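Local coordinates for protein negative regulator of ofd1 (Schizosaccharomyces pombe, PDB 3QTM) that directly inhibits Ofd1, promotes the stability of the hypoxic transcription factor Sre1N and is required for correct translation termination, at residues Q21-Y26 with H70-S75; L125-L130 with L185-I190; L217-V222 with I234-V239; N242-A247 with N273-T278. One frame throughout, in Å; residues are numbered along the deposited sequence.

In the fold
The four contacts follow one another along an all-helical chain, each closing before the next opens. Interaction 1 joins helices 15-34 and 67-82 near the N-terminal end; interaction 2, about 17 Å away between centres, sets the turn leading into helix 188-197 against helix 119-142. Interaction 3, its centre about 14 Å from that of interaction 2, packs helix 213-220 on helix 229-254, and interaction 4 uses that same long helix against helix 262-285. Neighbours in this series touch: Tyr26 lies on Arg127, Leu188 on Trp218, Gln236 on Thr278. Interactions 1 and 4, centres about 35 Å apart, lie on opposite sides of the chain's centre, as befits an elongated, tetratricopeptide-related stack of helices.

Interaction 1 (Q21-Y26 with H70-S75); sequences QLWGLY and HAAYSS
Small residues on helix 67-82 pack against two aromatic rings and a leucine from helix 15-34 in a buried helix-helix contact near the N-terminal end of the protein. The methyl of Ala72 lies over one face of the Trp23 indole, 3.6 Å from Ala72 CB to the centroid of the five-membered ring and 17° off its normal, a CH-pi contact displaced toward the rim of the ring system. Ala71 meets the same ring from another direction: its CB sits at the edge, near the plane, 3.8 Å from Trp23 CZ2. Leu22 flanks Ala72 with its CD2 branch. The indole NE1 is held by the carbonyl of Asp68, one turn ahead of Ala72, which helps to hold the ring in its rotation.

The axes of the short segments run 9.6 Å apart at 24° to each other, N-to-C directions nearly parallel. Two helices pointing much the same way, with helix 38-58 between them in sequence and touching Leu22, are consistent with the tetratricopeptide-like helical packing of this family.

Tyr26 carries its CG anti to the backbone N (chi1 178°), which swings the ring toward helix 67-82 and brings one face over Ser75 CB, 3.8 Å from the ring centroid. A water links the pair, 2.6 Å from Tyr26 OH, and donates to the carbonyl of Ser75. Ser75 OG turns back into its own helix and donates to Ala71 O at 3.0 Å, an oxygen that Ser75 N also reaches from the opposite face of the carbonyl plane.

Interaction 2 (L125-L130 with L185-I190); sequences LARAYL and LRPLYI
Segment 125-130 is regular helix, while 185-190 approaches it through a type I beta turn, Leu185 to Leu188, that leads into helix 188-197; the closest CA atoms are those of Arg127 and Pro187, 5.9 Å apart. Pro187 is the wedge of the contact. Its CG and CD lie beside the guanidinium of Arg127, with NH1 3.5 Å from Pro187 CD, and the two side chains meet at a slant. The arginine reaches there by a bend at chi3 (38°), and its NH1 is taken by the carbonyl of Ser184, so the charged end is tied to the chain just ahead of the turn.

Leu130 meets the proline at its CB end: its own CB lies 4.0 Å from Pro187 CB, and its CD1 comes to 3.3 Å from Pro187 O, the carbonyl that also receives Ile190 N. The same CD1 touches Leu188 CD2. Ile190 in turn brings its CD1 against the Leu130 carbonyl, 3.5 Å from Leu130 O.

Helix 151-170 supports Leu130 through Ala162, and helix 213-220 packs against Leu185 and Leu188 with Leu217 and Trp218, so that the turn packs on both helices 119-142 and 213-220.

Interaction 3 (L217-V222 with I234-V239); sequences LWLKSV and IAQEAV
Trp218 lays its indole against helix 229-254, with Ala238 CB directly over the ring system. The methyl sits 3.3 Å above the plane, over the centre, and 3.4 Å from the centroid of the five-membered ring, 16° off the normal: a close CH-pi contact. The CG of Trp218 stands anti to its own carbonyl carbon (chi1 -78°), and a broad face of the indole is presented to the alanine. At the root of the same side chain, Trp218 CB rests 3.7 Å from Val239 CG2.

Leu219 crosses both Val239 and Gln236 at about a right angle. Gln236 starts out away from helix 213-220 but bends at chi2 (-69°), which folds its amide back until NE2 lies 3.8 Å from Leu219 CD2. Past the helix end, Val222 places both methyls on Ala235, CG2 at 3.7 Å from its CB. Ala235 CB also meets the carbonyl oxygen of Trp218, to which Ser221 OG donates back a hydrogen bond of 2.7 Å.

Replacing Trp218 with an alanine would probably open a gap over Ala238 and strip Leu188 and Tyr189, which also pack on the indole, of a common partner. Helices 213-220 and 229-254 follow each other directly in sequence and pack side against side within the C-terminal family region, which belongs to the tetratricopeptide clan; their pairing is consistent with an alpha-helical repeat architecture.

Interaction 4 (N242-A247 with N273-T278); sequences NYTTFA and NNSVDT
Helices 229-254 and 262-285 run antiparallel here, their segment axes 8.7 Å apart at closest approach with N-to-C directions 163° apart, and Tyr243 and Ser275 have the nearest CA atoms. Tyr243 carries most of the contact. One face of its ring covers Asn274 CB, a CH-pi contact 4.1 Å from the ring centroid and 26° off the normal, while the asparagine amide is inclined 46° to the ring plane. Thr278 comes to the edge instead, its OG1 near the ring plane and 3.3 Å from Tyr243 CE2. With CG anti to its carbonyl carbon, Tyr243 spans the distance from Asn274 to Thr278, one helical turn on helix 262-285.

Consecutive helices packed nearly antiparallel form the helical hairpin from which tetratricopeptide-type folds are stacked, consistent with the family of this protein. Ser275 is the close point of the interface: its OG sits 3.2 Å from Tyr243 CB and 3.4 Å from Thr244 CG2, and it is hydrogen-bonded within its own helix to Trp271 O. Thr244 behaves alike, turning its methyl to the serine and its OG1 back to Asn241 O. Cutting Tyr243 down to an alanine is likely to uncover Asn274 CB and take away the ring edge beside Thr278 OG1. The Trp271 ring meets the Tyr243 ring as well.

Interaction 1 (Q21-Y26 with H70-S75)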
# COMPACT_ATOMS: atom_id res chain seq x y z
N GLN A 21 -15.07 -8.16 -19.91
CA GLN A 21 -13.91 -8.45 -20.74
C GLN A 21 -12.87 -7.32 -20.62
O GLN A 21 -11.66 -7.55 -20.67
CB GLN A 21 -14.31 -8.69 -22.20
CG GLN A 21 -15.11 -9.99 -22.42
CD GLN A 21 -14.46 -11.21 -21.75
OE1 GLN A 21 -13.24 -11.43 -21.83
NE2 GLN A 21 -15.28 -12.02 -21.07
N LEU A 22 -13.37 -6.11 -20.42
CA LEU A 22 -12.50 -4.96 -20.23
C LEU A 22 -11.62 -5.16 -18.99
O LEU A 22 -10.40 -4.97 -19.04
CB LEU A 22 -13.35 -3.69 -20.12
CG LEU A 22 -12.67 -2.32 -20.17
CD1 LEU A 22 -12.01 -2.10 -21.53
CD2 LEU A 22 -13.71 -1.24 -19.85
N TRP A 23 -12.24 -5.59 -17.89
CA TRP A 23 -11.50 -5.90 -16.67
C TRP A 23 -10.50 -7.03 -16.90
O TRP A 23 -9.41 -7.02 -16.33
CB TRP A 23 -12.44 -6.24 -15.51
CG TRP A 23 -12.83 -5.02 -14.75
CD1 TRP A 23 -14.00 -4.32 -14.85
CD2 TRP A 23 -12.02 -4.31 -13.79
NE1 TRP A 23 -13.97 -3.23 -14.00
CE2 TRP A 23 -12.77 -3.20 -13.34
CE3 TRP A 23 -10.74 -4.52 -13.26
CZ2 TRP A 23 -12.28 -2.30 -12.39
CZ3 TRP A 23 -10.25 -3.62 -12.32
CH2 TRP A 23 -11.03 -2.53 -11.89
N GLY A 24 -10.90 -8.00 -17.72
CA GLY A 24 -10.06 -9.14 -18.02
C GLY A 24 -8.74 -8.74 -18.66
O GLY A 24 -7.69 -9.26 -18.30
N LEU A 25 -8.80 -7.81 -19.61
CA LEU A 25 -7.61 -7.25 -20.26
C LEU A 25 -6.70 -6.56 -19.25
O LEU A 25 -5.48 -6.78 -19.27
CB LEU A 25 -8.00 -6.26 -21.35
CG LEU A 25 -8.62 -6.87 -22.62
CD1 LEU A 25 -9.16 -5.77 -23.54
CD2 LEU A 25 -7.58 -7.75 -23.35
N TYR A 26 -7.29 -5.74 -18.39
CA TYR A 26 -6.52 -5.07 -17.35
C TYR A 26 -5.85 -6.08 -16.42
O TYR A 26 -4.68 -5.93 -16.07
CB TYR A 26 -7.38 -4.10 -16.53
CG TYR A 26 -6.58 -3.45 -15.42
CD1 TYR A 26 -5.65 -2.45 -15.69
CD2 TYR A 26 -6.71 -3.88 -14.11
CE1 TYR A 26 -4.89 -1.87 -14.67
CE2 TYR A 26 -5.96 -3.32 -13.10
CZ TYR A 26 -5.06 -2.31 -13.38
OH TYR A 26 -4.32 -1.76 -12.35
N HIS A 70 -15.89 2.85 -15.60
CA HIS A 70 -14.96 3.97 -15.42
C HIS A 70 -13.77 3.57 -14.53
O HIS A 70 -12.67 4.09 -14.70
CB HIS A 70 -15.66 5.20 -14.84
CG HIS A 70 -16.84 5.65 -15.64
ND1 HIS A 70 -16.72 6.45 -16.76
CD2 HIS A 70 -18.16 5.41 -15.49
CE1 HIS A 70 -17.92 6.67 -17.27
NE2 HIS A 70 -18.81 6.06 -16.51
N ALA A 71 -14.01 2.64 -13.60
CA ALA A 71 -12.96 2.12 -12.74
C ALA A 71 -11.89 1.39 -13.55
O ALA A 71 -10.71 1.58 -13.31
CB ALA A 71 -13.53 1.21 -11.67
N ALA A 72 -12.31 0.54 -14.49
CA ALA A 72 -11.36 -0.20 -15.32
C ALA A 72 -10.58 0.74 -16.22
O ALA A 72 -9.38 0.59 -16.41
CB ALA A 72 -12.07 -1.25 -16.16
N TYR A 73 -11.28 1.71 -16.80
CA TYR A 73 -10.68 2.66 -17.70
C TYR A 73 -9.66 3.52 -16.91
O TYR A 73 -8.53 3.75 -17.36
CB TYR A 73 -11.78 3.52 -18.31
CG TYR A 73 -11.40 4.31 -19.52
CD1 TYR A 73 -12.38 4.89 -20.32
CD2 TYR A 73 -10.06 4.48 -19.88
CE1 TYR A 73 -12.03 5.64 -21.44
CE2 TYR A 73 -9.70 5.22 -21.01
CZ TYR A 73 -10.70 5.81 -21.78
OH TYR A 73 -10.37 6.55 -22.90
N SER A 74 -10.06 3.99 -15.74
CA SER A 74 -9.16 4.76 -14.88
C SER A 74 -7.92 3.94 -14.54
O SER A 74 -6.81 4.46 -14.59
CB SER A 74 -9.87 5.18 -13.60
OG SER A 74 -8.96 5.82 -12.72
N SER A 75 -8.10 2.66 -14.20
CA SER A 75 -6.98 1.79 -13.85
C SER A 75 -5.99 1.60 -14.99
O SER A 75 -4.78 1.56 -14.76
CB SER A 75 -7.47 0.42 -13.39
OG SER A 75 -8.15 0.54 -12.16
O HOH W 1 -3.43 0.71 -12.60

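Interaction 2 (L125-L130 with L185-I190)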
# COMPACT_ATOMS: atom_id res chain seq x y z
N LEU A 125 -9.98 5.52 -7.62
CA LEU A 125 -9.85 6.90 -7.19
C LEU A 125 -8.72 7.04 -6.17
O LEU A 125 -7.84 7.89 -6.33
CB LEU A 125 -11.15 7.39 -6.55
CG LEU A 125 -12.27 7.80 -7.49
CD1 LEU A 125 -13.62 7.78 -6.75
CD2 LEU A 125 -11.97 9.19 -8.09
N ALA A 126 -8.74 6.21 -5.14
CA ALA A 126 -7.70 6.27 -4.11
C ALA A 126 -6.31 6.07 -4.70
O ALA A 126 -5.38 6.84 -4.40
CB ALA A 126 -7.97 5.25 -3.03
N ARG A 127 -6.16 5.04 -5.54
CA ARG A 127 -4.89 4.74 -6.19
C ARG A 127 -4.36 5.93 -6.99
O ARG A 127 -3.19 6.28 -6.90
CB ARG A 127 -5.02 3.49 -7.08
CG ARG A 127 -5.22 2.21 -6.26
CD ARG A 127 -5.57 0.99 -7.12
NE ARG A 127 -4.84 0.96 -8.39
CZ ARG A 127 -3.56 0.61 -8.50
NH1 ARG A 127 -2.88 0.29 -7.42
NH2 ARG A 127 -2.97 0.58 -9.68
N ALA A 128 -5.24 6.58 -7.75
CA ALA A 128 -4.80 7.70 -8.58
C ALA A 128 -4.47 8.94 -7.76
O ALA A 128 -3.52 9.64 -8.08
CB ALA A 128 -5.84 8.01 -9.66
N TYR A 129 -5.26 9.22 -6.72
CA TYR A 129 -4.98 10.38 -5.86
C TYR A 129 -3.63 10.19 -5.15
O TYR A 129 -2.88 11.15 -4.99
CB TYR A 129 -6.08 10.60 -4.81
CG TYR A 129 -7.39 11.14 -5.34
CD1 TYR A 129 -7.43 12.23 -6.21
CD2 TYR A 129 -8.60 10.57 -4.95
CE1 TYR A 129 -8.64 12.72 -6.70
CE2 TYR A 129 -9.81 11.05 -5.43
CZ TYR A 129 -9.82 12.12 -6.30
OH TYR A 129 -11.03 12.58 -6.76
N LEU A 130 -3.35 8.97 -4.73
CA LEU A 130 -2.07 8.71 -4.05
C LEU A 130 -0.89 8.81 -5.03
O LEU A 130 0.17 9.31 -4.65
CB LEU A 130 -2.05 7.37 -3.31
CG LEU A 130 -2.91 7.29 -2.05
CD1 LEU A 130 -2.89 5.88 -1.47
CD2 LEU A 130 -2.47 8.32 -1.00
N LEU A 185 -2.72 -2.47 -3.80
CA LEU A 185 -2.58 -1.61 -2.63
C LEU A 185 -1.19 -1.02 -2.48
O LEU A 185 -0.91 -0.38 -1.48
CB LEU A 185 -2.96 -2.34 -1.35
CG LEU A 185 -4.42 -2.78 -1.22
CD1 LEU A 185 -4.63 -3.56 0.11
CD2 LEU A 185 -5.31 -1.55 -1.30
N ARG A 186 -0.32 -1.21 -3.47
CA ARG A 186 1.02 -0.64 -3.37
C ARG A 186 1.05 0.87 -3.12
O ARG A 186 1.90 1.36 -2.39
CB ARG A 186 1.90 -1.02 -4.56
CG ARG A 186 2.69 -2.31 -4.36
CD ARG A 186 3.76 -2.52 -5.44
NE ARG A 186 3.18 -2.82 -6.75
CZ ARG A 186 3.25 -2.00 -7.81
NH1 ARG A 186 3.89 -0.84 -7.71
NH2 ARG A 186 2.69 -2.35 -8.96
N PRO A 187 0.12 1.63 -3.73
CA PRO A 187 0.10 3.07 -3.44
C PRO A 187 -0.15 3.38 -1.97
O PRO A 187 0.12 4.51 -1.56
CB PRO A 187 -1.07 3.58 -4.29
CG PRO A 187 -1.15 2.60 -5.43
CD PRO A 187 -0.84 1.27 -4.79
N LEU A 188 -0.63 2.43 -1.18
CA LEU A 188 -0.79 2.68 0.25
C LEU A 188 0.56 3.00 0.89
O LEU A 188 0.61 3.70 1.90
CB LEU A 188 -1.45 1.51 0.99
CG LEU A 188 -2.92 1.24 0.66
CD1 LEU A 188 -3.49 0.22 1.62
CD2 LEU A 188 -3.74 2.53 0.71
N TYR A 189 1.65 2.51 0.31
CA TYR A 189 2.98 2.85 0.82
C TYR A 189 3.19 4.36 0.77
O TYR A 189 3.83 4.93 1.65
CB TYR A 189 4.11 2.18 0.02
CG TYR A 189 4.07 0.66 -0.05
CD1 TYR A 189 3.92 -0.12 1.10
CD2 TYR A 189 4.22 0.00 -1.27
CE1 TYR A 189 3.90 -1.52 1.02
CE2 TYR A 189 4.20 -1.38 -1.36
CZ TYR A 189 4.04 -2.14 -0.22
OH TYR A 189 4.01 -3.52 -0.33
N ILE A 190 2.66 5.01 -0.27
CA ILE A 190 2.80 6.46 -0.40
C ILE A 190 2.14 7.13 0.77
O ILE A 190 2.69 8.07 1.35
CB ILE A 190 2.15 6.97 -1.70
CG1 ILE A 190 2.84 6.33 -2.92
CG2 ILE A 190 2.18 8.50 -1.76
CD1 ILE A 190 2.04 6.43 -4.19

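Interaction 3 (L217-V222 with I234-V239)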
# COMPACT_ATOMS: atom_id res chain seq x y z
N LEU A 217 -7.23 -2.58 5.12
CA LEU A 217 -7.20 -2.84 3.68
C LEU A 217 -6.21 -3.95 3.30
O LEU A 217 -6.54 -4.87 2.54
CB LEU A 217 -6.91 -1.54 2.90
CG LEU A 217 -8.07 -0.52 2.89
CD1 LEU A 217 -7.70 0.75 2.18
CD2 LEU A 217 -9.35 -1.10 2.28
N TRP A 218 -4.99 -3.88 3.81
CA TRP A 218 -4.01 -4.91 3.51
C TRP A 218 -4.57 -6.26 3.94
O TRP A 218 -4.52 -7.23 3.19
CB TRP A 218 -2.68 -4.65 4.21
CG TRP A 218 -1.83 -3.60 3.54
CD1 TRP A 218 -1.54 -2.35 4.03
CD2 TRP A 218 -1.15 -3.70 2.28
NE1 TRP A 218 -0.73 -1.68 3.15
CE2 TRP A 218 -0.47 -2.48 2.07
CE3 TRP A 218 -1.04 -4.71 1.31
CZ2 TRP A 218 0.30 -2.24 0.93
CZ3 TRP A 218 -0.28 -4.47 0.18
CH2 TRP A 218 0.39 -3.25 -0.00
N LEU A 219 -5.13 -6.31 5.14
CA LEU A 219 -5.69 -7.55 5.65
C LEU A 219 -6.82 -8.05 4.78
O LEU A 219 -6.90 -9.23 4.48
CB LEU A 219 -6.17 -7.39 7.10
CG LEU A 219 -5.07 -7.21 8.15
CD1 LEU A 219 -5.64 -6.81 9.51
CD2 LEU A 219 -4.26 -8.50 8.26
N LYS A 220 -7.71 -7.15 4.36
CA LYS A 220 -8.83 -7.58 3.54
C LYS A 220 -8.39 -8.17 2.19
O LYS A 220 -9.05 -9.04 1.64
CB LYS A 220 -9.85 -6.46 3.33
CG LYS A 220 -11.13 -6.95 2.65
CD LYS A 220 -12.21 -5.86 2.53
CE LYS A 220 -12.34 -5.10 3.84
NZ LYS A 220 -13.74 -4.74 4.14
N SER A 221 -7.27 -7.69 1.66
CA SER A 221 -6.82 -8.14 0.35
C SER A 221 -6.43 -9.62 0.34
O SER A 221 -6.20 -10.20 -0.72
CB SER A 221 -5.66 -7.28 -0.17
OG SER A 221 -4.44 -7.61 0.47
N VAL A 222 -6.35 -10.22 1.52
CA VAL A 222 -5.90 -11.60 1.64
C VAL A 222 -6.68 -12.39 2.70
O VAL A 222 -6.19 -13.39 3.21
CB VAL A 222 -4.37 -11.68 1.92
CG1 VAL A 222 -3.58 -11.05 0.78
CG2 VAL A 222 -4.03 -10.99 3.23
N ILE A 234 3.06 -10.59 1.26
CA ILE A 234 3.21 -9.19 0.88
C ILE A 234 2.33 -8.29 1.75
O ILE A 234 2.78 -7.26 2.25
CB ILE A 234 2.87 -8.96 -0.62
CG1 ILE A 234 3.75 -9.86 -1.51
CG2 ILE A 234 3.02 -7.47 -0.97
CD1 ILE A 234 3.54 -9.67 -3.00
N ALA A 235 1.07 -8.70 1.92
CA ALA A 235 0.11 -7.98 2.77
C ALA A 235 0.55 -7.92 4.24
O ALA A 235 0.50 -6.86 4.87
CB ALA A 235 -1.28 -8.65 2.66
N GLN A 236 0.96 -9.06 4.79
CA GLN A 236 1.36 -9.12 6.19
C GLN A 236 2.64 -8.33 6.44
O GLN A 236 2.77 -7.68 7.48
CB GLN A 236 1.52 -10.57 6.67
CG GLN A 236 0.21 -11.37 6.73
CD GLN A 236 -0.74 -10.89 7.84
OE1 GLN A 236 -0.43 -9.98 8.61
NE2 GLN A 236 -1.90 -11.52 7.91
N GLU A 237 3.57 -8.35 5.49
CA GLU A 237 4.76 -7.50 5.56
C GLU A 237 4.40 -6.01 5.63
O GLU A 237 5.05 -5.24 6.36
CB GLU A 237 5.70 -7.75 4.38
CG GLU A 237 6.29 -9.15 4.32
CD GLU A 237 7.57 -9.28 5.11
OE1 GLU A 237 7.72 -8.57 6.13
OE2 GLU A 237 8.45 -10.08 4.71
N ALA A 238 3.39 -5.60 4.87
CA ALA A 238 2.96 -4.20 4.90
C ALA A 238 2.29 -3.89 6.24
O ALA A 238 2.43 -2.79 6.79
CB ALA A 238 2.02 -3.88 3.74
N VAL A 239 1.55 -4.85 6.77
CA VAL A 239 0.96 -4.67 8.10
C VAL A 239 2.05 -4.61 9.18
O VAL A 239 2.05 -3.72 10.02
CB VAL A 239 -0.05 -5.77 8.42
CG1 VAL A 239 -0.51 -5.66 9.87
CG2 VAL A 239 -1.23 -5.67 7.46

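Interaction 4 (N242-A247 with N273-T278)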
# COMPACT_ATOMS: atom_id res chain seq x y z
N ASN A 242 3.55 -1.15 9.12
CA ASN A 242 2.72 -0.13 9.75
C ASN A 242 2.75 -0.22 11.29
O ASN A 242 2.85 0.80 11.97
CB ASN A 242 1.30 -0.14 9.19
CG ASN A 242 1.21 0.49 7.78
OD1 ASN A 242 1.20 1.71 7.63
ND2 ASN A 242 1.14 -0.36 6.76
N TYR A 243 2.68 -1.44 11.83
CA TYR A 243 2.77 -1.60 13.28
C TYR A 243 4.10 -1.07 13.85
O TYR A 243 4.11 -0.33 14.84
CB TYR A 243 2.59 -3.05 13.71
CG TYR A 243 1.20 -3.58 13.45
CD1 TYR A 243 0.15 -2.71 13.18
CD2 TYR A 243 0.93 -4.94 13.51
CE1 TYR A 243 -1.13 -3.19 12.94
CE2 TYR A 243 -0.35 -5.43 13.27
CZ TYR A 243 -1.37 -4.54 12.99
OH TYR A 243 -2.65 -5.01 12.76
N THR A 244 5.21 -1.44 13.23
CA THR A 244 6.50 -1.06 13.77
C THR A 244 6.70 0.43 13.62
O THR A 244 7.39 1.05 14.42
CB THR A 244 7.66 -1.82 13.09
OG1 THR A 244 7.63 -1.57 11.68
CG2 THR A 244 7.52 -3.32 13.34
N THR A 245 6.09 1.02 12.61
CA THR A 245 6.23 2.47 12.41
C THR A 245 5.44 3.22 13.47
O THR A 245 5.88 4.25 13.98
CB THR A 245 5.77 2.91 11.03
OG1 THR A 245 6.55 2.22 10.04
CG2 THR A 245 5.96 4.41 10.86
N PHE A 246 4.27 2.71 13.82
CA PHE A 246 3.49 3.35 14.85
C PHE A 246 4.23 3.25 16.19
O PHE A 246 4.31 4.22 16.95
CB PHE A 246 2.10 2.74 14.96
CG PHE A 246 1.02 3.75 15.14
CD1 PHE A 246 1.24 4.90 15.87
CD2 PHE A 246 -0.23 3.56 14.57
CE1 PHE A 246 0.25 5.85 16.04
CE2 PHE A 246 -1.24 4.51 14.73
CZ PHE A 246 -1.00 5.65 15.47
N ALA A 247 4.81 2.08 16.45
CA ALA A 247 5.63 1.90 17.63
C ALA A 247 6.71 2.97 17.70
O ALA A 247 6.90 3.58 18.74
CB ALA A 247 6.24 0.51 17.66
N ASN A 273 4.06 -5.33 20.45
CA ASN A 273 3.48 -6.66 20.61
C ASN A 273 2.55 -7.08 19.46
O ASN A 273 2.48 -8.27 19.13
CB ASN A 273 2.76 -6.78 21.95
CG ASN A 273 3.71 -7.17 23.07
OD1 ASN A 273 4.50 -8.11 22.92
ND2 ASN A 273 3.66 -6.44 24.18
N ASN A 274 1.83 -6.13 18.87
CA ASN A 274 1.10 -6.37 17.63
C ASN A 274 2.08 -6.82 16.53
O ASN A 274 1.78 -7.71 15.73
CB ASN A 274 0.37 -5.11 17.18
CG ASN A 274 -0.87 -4.82 18.01
OD1 ASN A 274 -1.51 -5.73 18.53
ND2 ASN A 274 -1.22 -3.54 18.12
N SER A 275 3.24 -6.18 16.51
CA SER A 275 4.27 -6.49 15.53
C SER A 275 4.73 -7.93 15.73
O SER A 275 4.92 -8.66 14.76
CB SER A 275 5.45 -5.53 15.68
OG SER A 275 5.04 -4.21 15.42
N VAL A 276 4.89 -8.34 16.99
CA VAL A 276 5.29 -9.71 17.29
C VAL A 276 4.27 -10.70 16.75
O VAL A 276 4.63 -11.72 16.15
CB VAL A 276 5.47 -9.94 18.80
CG1 VAL A 276 5.74 -11.43 19.08
CG2 VAL A 276 6.61 -9.09 19.33
N ASP A 277 2.99 -10.38 16.95
CA ASP A 277 1.92 -11.27 16.52
C ASP A 277 1.98 -11.46 15.01
O ASP A 277 1.91 -12.58 14.50
CB ASP A 277 0.56 -10.72 16.94
CG ASP A 277 0.40 -10.66 18.46
OD1 ASP A 277 1.09 -11.42 19.16
OD2 ASP A 277 -0.42 -9.85 18.95
N THR A 278 2.13 -10.34 14.30
CA THR A 278 2.17 -10.35 12.85
C THR A 278 3.45 -10.99 12.32
O THR A 278 3.42 -11.72 11.33
CB THR A 278 1.96 -8.92 12.27
OG1 THR A 278 0.63 -8.47 12.58
CG2 THR A 278 2.18 -8.89 10.74